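PDB 1RLK: peptidyl-tRNA hydrolase from Thermoplasma acidophilum, which probably hydrolyses peptidyl-tRNAs that drop off the ribosome during protein synthesis, releasing an N-acyl amino acid and a tRNA. Local coordinates for residues V56-L61 with M65-M70; K4-V9 with E105-I110. One frame throughout, in Å; residues are numbered along the deposited sequence.

Overall arrangement
Both contacts lie on one mixed sheet, with strands 53-58 and 3-10 as parallel neighbours. Contact 1 joins the outer of these, and the turn leaving it, to the next helix; contact 2 brings the inner strand against helix 104-111, its segments 96 residues apart at their closest ends. They meet through probable backbone bonds of Val56 and Val58 with Val9, and at Ala8, which packs on Ile67 and Val56. Contact 1 is partly buried: a buried apolar pair and, nearer the surface, a helical backbone bond; its salt bridge lies within the helix alone. Contact 2 is buried: apolar side chains, one methyl against a carbonyl oxygen, without a hydrogen bond between segments; charged ends pair elsewhere.

Contact 1 (V56-L61 with M65-M70); sequences VKVNDL and MEIKRM
Val58 and Ile67 meet through single methyl groups: Val58 CG1 lies 4.0 Å from Ile67 CD1. The two side chains cross obliquely, so the touch is a point between branches. Ile67 reaches it with CG1 anti to its own carbonyl carbon (chi1 -73°) and an extended second torsion, which places CD1 against Val58. The other link is a backbone bond of the first helical turn, from Met65 N to Leu61 O at 2.9 Å, the i to i+4 bond at the start of helix 61-74. Beside that bond, Met65 CG stands 3.4 Å from Leu61 O, and the same CG is 4.3 Å from Leu61 CG; the Met65 chain then bends at both later torsions. The turn between strand and helix is marked by Asp60 in the N-cap position, whose OD1 accepts a weak hydrogen bond from Glu63 N. On the exposed side of the helix, Arg69 NH2 bonds Glu66 OE2 at 2.6 Å, one turn back. The carboxylate oxygen lies close to the guanidinium plane, while the donor comes in on its syn side, 32° out of the carboxylate plane; a weak bond from NE to the same oxygen adds to the grip. The buried pair is closed in by Tyr114 and by Ala8 of strand 3-10, both of which touch Val58 and Ile67. Helix 61-74 thus packs back across the sheet from edge strand 53-58, Ile67 passing over strand 3-10 to reach Ile97 and Leu99 of strand 94-103.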
loop_
_atom_site.group_PDB
_atom_site.type_symbol
_atom_site.label_atom_id
_atom_site.label_comp_id
_atom_site.label_asym_id
_atom_site.label_seq_id
_atom_site.Cartn_x
_atom_site.Cartn_y
_atom_site.Cartn_z
ATOM N N VAL A 56 -0.033 0.708 -8.245
ATOM C CA VAL A 56 -1.066 1.364 -9.026
ATOM C C VAL A 56 -1.166 2.817 -8.613
ATOM O O VAL A 56 -0.664 3.228 -7.552
ATOM C CB VAL A 56 -2.430 0.659 -8.864
ATOM C CG1 VAL A 56 -2.364 -0.755 -9.412
ATOM C CG2 VAL A 56 -2.922 0.646 -7.375
ATOM N N LYS A 57 -1.813 3.604 -9.456
ATOM C CA LYS A 57 -2.080 4.987 -9.153
ATOM C C LYS A 57 -3.587 5.212 -9.028
ATOM O O LYS A 57 -4.379 4.525 -9.670
ATOM C CB LYS A 57 -1.423 5.916 -10.166
ATOM C CG LYS A 57 -1.926 5.833 -11.595
ATOM C CD LYS A 57 -1.096 6.736 -12.509
ATOM C CE LYS A 57 -1.209 6.328 -13.983
ATOM N NZ LYS A 57 -1.113 7.500 -14.888
ATOM N N VAL A 58 -3.964 6.130 -8.138
ATOM C CA VAL A 58 -5.361 6.464 -7.888
ATOM C C VAL A 58 -5.518 7.978 -8.001
ATOM O O VAL A 58 -4.554 8.732 -7.880
ATOM C CB VAL A 58 -5.883 5.888 -6.530
ATOM C CG1 VAL A 58 -5.718 4.406 -6.514
ATOM C CG2 VAL A 58 -5.199 6.520 -5.318
ATOM N N ASN A 59 -6.733 8.422 -8.272
ATOM C CA ASN A 59 -6.959 9.822 -8.620
ATOM C C ASN A 59 -6.905 10.766 -7.432
ATOM O O ASN A 59 -6.491 11.915 -7.562
ATOM C CB ASN A 59 -8.321 9.974 -9.299
ATOM C CG ASN A 59 -8.320 9.428 -10.697
ATOM O OD1 ASN A 59 -7.311 9.521 -11.405
ATOM N ND2 ASN A 59 -9.452 8.858 -11.114
ATOM N N ASP A 60 -7.344 10.287 -6.276
ATOM C CA ASP A 60 -7.477 11.185 -5.139
ATOM C C ASP A 60 -7.623 10.445 -3.817
ATOM O O ASP A 60 -7.564 9.213 -3.750
ATOM C CB ASP A 60 -8.640 12.183 -5.378
ATOM C CG ASP A 60 -9.942 11.505 -5.719
ATOM O OD1 ASP A 60 -10.232 10.409 -5.193
ATOM O OD2 ASP A 60 -10.761 12.016 -6.511
ATOM N N LEU A 61 -7.786 11.226 -2.754
ATOM C CA LEU A 61 -7.892 10.698 -1.412
ATOM C C LEU A 61 -9.072 9.769 -1.272
ATOM O O LEU A 61 -8.984 8.732 -0.632
ATOM C CB LEU A 61 -7.989 11.862 -0.411
ATOM C CG LEU A 61 -7.882 11.441 1.053
ATOM C CD1 LEU A 61 -6.632 10.606 1.269
ATOM C CD2 LEU A 61 -7.860 12.704 1.916
ATOM N N MET A 65 -9.260 5.993 0.414
ATOM C CA MET A 65 -10.136 5.631 1.533
ATOM C C MET A 65 -11.107 4.493 1.168
ATOM O O MET A 65 -11.505 3.683 2.020
ATOM C CB MET A 65 -10.889 6.880 2.016
ATOM C CG MET A 65 -9.968 7.997 2.533
ATOM S SD MET A 65 -8.718 7.396 3.701
ATOM C CE MET A 65 -9.690 6.721 4.924
ATOM N N GLU A 66 -11.442 4.390 -0.112
ATOM C CA GLU A 66 -12.267 3.291 -0.601
ATOM C C GLU A 66 -11.510 1.973 -0.521
ATOM O O GLU A 66 -12.057 0.964 -0.130
ATOM C CB GLU A 66 -12.675 3.567 -2.054
ATOM C CG GLU A 66 -13.609 2.534 -2.641
ATOM C CD GLU A 66 -14.970 2.546 -1.976
ATOM O OE1 GLU A 66 -15.358 3.592 -1.395
ATOM O OE2 GLU A 66 -15.654 1.502 -2.040
ATOM N N ILE A 67 -10.237 1.997 -0.900
ATOM C CA ILE A 67 -9.356 0.838 -0.803
ATOM C C ILE A 67 -9.251 0.386 0.660
ATOM O O ILE A 67 -9.401 -0.798 0.993
ATOM C CB ILE A 67 -7.961 1.222 -1.398
ATOM C CG1 ILE A 67 -8.052 1.316 -2.921
ATOM C CG2 ILE A 67 -6.883 0.204 -1.035
ATOM C CD1 ILE A 67 -6.886 2.027 -3.570
ATOM N N LYS A 68 -8.999 1.362 1.535
ATOM C CA LYS A 68 -8.942 1.132 2.967
ATOM C C LYS A 68 -10.205 0.404 3.404
ATOM O O LYS A 68 -10.140 -0.649 4.015
ATOM C CB LYS A 68 -8.802 2.489 3.691
ATOM C CG LYS A 68 -8.958 2.435 5.237
ATOM C CD LYS A 68 -7.756 1.827 5.856
ATOM C CE LYS A 68 -7.707 1.958 7.379
ATOM N NZ LYS A 68 -7.466 0.609 7.977
ATOM N N ARG A 69 -11.360 0.969 3.074
ATOM C CA ARG A 69 -12.648 0.359 3.442
ATOM C C ARG A 69 -12.718 -1.109 3.033
ATOM O O ARG A 69 -13.094 -1.973 3.834
ATOM C CB ARG A 69 -13.828 1.122 2.824
ATOM C CG ARG A 69 -15.199 0.579 3.264
ATOM C CD ARG A 69 -16.394 1.170 2.526
ATOM N NE ARG A 69 -16.397 0.853 1.095
ATOM C CZ ARG A 69 -16.642 -0.352 0.574
ATOM N NH1 ARG A 69 -16.918 -1.405 1.340
ATOM N NH2 ARG A 69 -16.625 -0.515 -0.743
ATOM N N MET A 70 -12.351 -1.396 1.788
ATOM C CA MET A 70 -12.434 -2.766 1.281
ATOM C C MET A 70 -11.432 -3.685 1.941
ATOM O O MET A 70 -11.757 -4.806 2.286
ATOM C CB MET A 70 -12.230 -2.787 -0.231
ATOM C CG MET A 70 -13.243 -1.973 -0.980
ATOM S SD MET A 70 -13.376 -2.543 -2.654
ATOM C CE MET A 70 -13.636 -1.131 -3.444
#

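Contact 2 (K4-V9 with E105-I110); sequences KMVIAV and EKLDKI
The peptide group after Lys4 presents its carbonyl oxygen to Leu107, whose CD1 approaches from above one face, well out of the peptide plane. The separation of Leu107 CD1 from Lys4 O is 3.0 Å, short for a methyl group on an oxygen, and Lys4 C is 3.8 Å from Leu107 CD1. No flat side chain takes part; the backbone amide is what the leucine lies against. Next along the strand, Val6 packs on the same leucine: Val6 CG2 is 4.0 Å from Leu107 CB and 4.1 Å from Leu107 CD1. These two side chains run past each other in opposite senses, overlapping along their flanks. With CG anti to the carbonyl carbon (chi1 -66°) and CD1 extended beyond it, Leu107 spans the gap between helix and strand, whose segment axes come within 9.1 Å. Their N-to-C directions differ by only 16°: the chain reverses after strand 94-103, which is antiparallel to 3-10, and the helix comes back nearly parallel to 3-10. The architecture is a layered alpha/beta sandwich with strand order 2-1-4-3: helices 104-111 and 61-74 share one face of the sheet, with Ile110 touching Ile67, Met70 and Met74. Strand alternation serves the other face, where Met5 turns away from Leu107 and packs on Ala28 and Cys31 of helix 17-38. That helix lies in the crossover connecting parallel strands 3-10 and 53-58. Polar chemistry stays at the margin. Lys4 starts toward the helix, but its amine is drawn off to a salt bridge with Glu104, whose negative charge would probably ease the closeness of the like-charged Lys4 and Arg52. Lys106 likewise pairs with Asp102, and Leu107 is further covered by Ile76.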
loop_
_atom_site.group_PDB
_atom_site.type_symbol
_atom_site.label_atom_id
_atom_site.label_comp_id
_atom_site.label_asym_id
_atom_site.label_seq_id
_atom_site.Cartn_x
_atom_site.Cartn_y
_atom_site.Cartn_z
ATOM N N LYS A 4 1.264 -11.456 -3.471
ATOM C CA LYS A 4 1.733 -10.143 -3.884
ATOM C C LYS A 4 1.372 -9.081 -2.839
ATOM O O LYS A 4 0.471 -9.262 -2.038
ATOM C CB LYS A 4 1.118 -9.748 -5.232
ATOM C CG LYS A 4 1.185 -10.828 -6.347
ATOM C CD LYS A 4 2.342 -10.621 -7.305
ATOM C CE LYS A 4 2.251 -11.563 -8.524
ATOM N NZ LYS A 4 1.740 -10.867 -9.749
ATOM N N MET A 5 2.100 -7.978 -2.863
ATOM C CA MET A 5 1.715 -6.758 -2.168
ATOM C C MET A 5 1.278 -5.730 -3.198
ATOM O O MET A 5 1.820 -5.713 -4.280
ATOM C CB MET A 5 2.908 -6.253 -1.353
ATOM C CG MET A 5 2.756 -4.853 -0.851
ATOM S SD MET A 5 4.109 -4.368 0.199
ATOM C CE MET A 5 3.975 -5.494 1.432
ATOM N N VAL A 6 0.277 -4.901 -2.889
ATOM C CA VAL A 6 -0.094 -3.782 -3.738
ATOM C C VAL A 6 0.118 -2.479 -2.990
ATOM O O VAL A 6 -0.218 -2.393 -1.814
ATOM C CB VAL A 6 -1.594 -3.818 -4.135
ATOM C CG1 VAL A 6 -1.948 -2.650 -5.052
ATOM C CG2 VAL A 6 -1.946 -5.119 -4.745
ATOM N N ILE A 7 0.638 -1.466 -3.671
ATOM C CA ILE A 7 0.653 -0.123 -3.128
ATOM C C ILE A 7 -0.024 0.801 -4.102
ATOM O O ILE A 7 0.341 0.847 -5.270
ATOM C CB ILE A 7 2.096 0.368 -2.836
ATOM C CG1 ILE A 7 2.835 -0.644 -1.973
ATOM C CG2 ILE A 7 2.047 1.719 -2.136
ATOM C CD1 ILE A 7 3.708 -1.593 -2.759
ATOM N N ALA A 8 -1.021 1.533 -3.621
ATOM C CA ALA A 8 -1.779 2.465 -4.434
ATOM C C ALA A 8 -1.363 3.879 -4.070
ATOM O O ALA A 8 -1.440 4.261 -2.904
ATOM C CB ALA A 8 -3.277 2.265 -4.211
ATOM N N VAL A 9 -0.955 4.640 -5.086
ATOM C CA VAL A 9 -0.304 5.930 -4.956
ATOM C C VAL A 9 -1.219 7.014 -5.500
ATOM O O VAL A 9 -1.760 6.868 -6.586
ATOM C CB VAL A 9 1.003 5.926 -5.752
ATOM C CG1 VAL A 9 1.721 7.274 -5.656
ATOM C CG2 VAL A 9 1.886 4.792 -5.279
ATOM N N GLU A 105 -5.481 -12.739 -6.226
ATOM C CA GLU A 105 -6.896 -12.731 -6.615
ATOM C C GLU A 105 -7.723 -11.883 -5.649
ATOM O O GLU A 105 -8.625 -11.138 -6.068
ATOM C CB GLU A 105 -7.438 -14.169 -6.695
ATOM C CG GLU A 105 -8.965 -14.316 -6.680
ATOM C CD GLU A 105 -9.568 -14.717 -8.025
ATOM O OE1 GLU A 105 -8.979 -15.545 -8.745
ATOM O OE2 GLU A 105 -10.653 -14.208 -8.354
ATOM N N LYS A 106 -7.420 -12.018 -4.357
ATOM C CA LYS A 106 -8.085 -11.241 -3.311
ATOM C C LYS A 106 -7.770 -9.759 -3.480
ATOM O O LYS A 106 -8.678 -8.928 -3.520
ATOM C CB LYS A 106 -7.655 -11.729 -1.918
ATOM C CG LYS A 106 -8.712 -11.602 -0.850
ATOM C CD LYS A 106 -8.178 -12.011 0.537
ATOM C CE LYS A 106 -8.101 -13.532 0.710
ATOM N NZ LYS A 106 -7.202 -13.939 1.851
ATOM N N LEU A 107 -6.482 -9.441 -3.620
ATOM C CA LEU A 107 -6.032 -8.069 -3.756
ATOM C C LEU A 107 -6.603 -7.411 -5.006
ATOM O O LEU A 107 -6.959 -6.255 -4.975
ATOM C CB LEU A 107 -4.497 -7.987 -3.746
ATOM C CG LEU A 107 -3.860 -8.387 -2.408
ATOM C CD1 LEU A 107 -2.366 -8.548 -2.518
ATOM C CD2 LEU A 107 -4.185 -7.342 -1.340
ATOM N N ASP A 108 -6.732 -8.166 -6.093
ATOM C CA ASP A 108 -7.265 -7.615 -7.341
ATOM C C ASP A 108 -8.743 -7.221 -7.214
ATOM O O ASP A 108 -9.206 -6.329 -7.901
ATOM C CB ASP A 108 -7.087 -8.611 -8.491
ATOM C CG ASP A 108 -5.624 -8.763 -8.923
ATOM O OD1 ASP A 108 -4.822 -7.818 -8.753
ATOM O OD2 ASP A 108 -5.191 -9.812 -9.433
ATOM N N LYS A 109 -9.466 -7.879 -6.327
ATOM C CA LYS A 109 -10.852 -7.478 -6.020
ATOM C C LYS A 109 -10.958 -6.041 -5.524
ATOM O O LYS A 109 -12.012 -5.430 -5.638
ATOM C CB LYS A 109 -11.477 -8.409 -4.972
ATOM C CG LYS A 109 -11.589 -9.839 -5.396
ATOM C CD LYS A 109 -12.312 -10.680 -4.368
ATOM C CE LYS A 109 -12.451 -12.106 -4.866
ATOM N NZ LYS A 109 -12.669 -13.094 -3.779
ATOM N N ILE A 110 -9.869 -5.513 -4.965
ATOM C CA ILE A 110 -9.832 -4.149 -4.409
ATOM C C ILE A 110 -9.180 -3.138 -5.349
ATOM O O ILE A 110 -9.722 -2.056 -5.563
ATOM C CB ILE A 110 -9.060 -4.170 -3.063
ATOM C CG1 ILE A 110 -9.783 -5.049 -2.058
ATOM C CG2 ILE A 110 -8.905 -2.754 -2.473
ATOM C CD1 ILE A 110 -9.011 -5.282 -0.779
#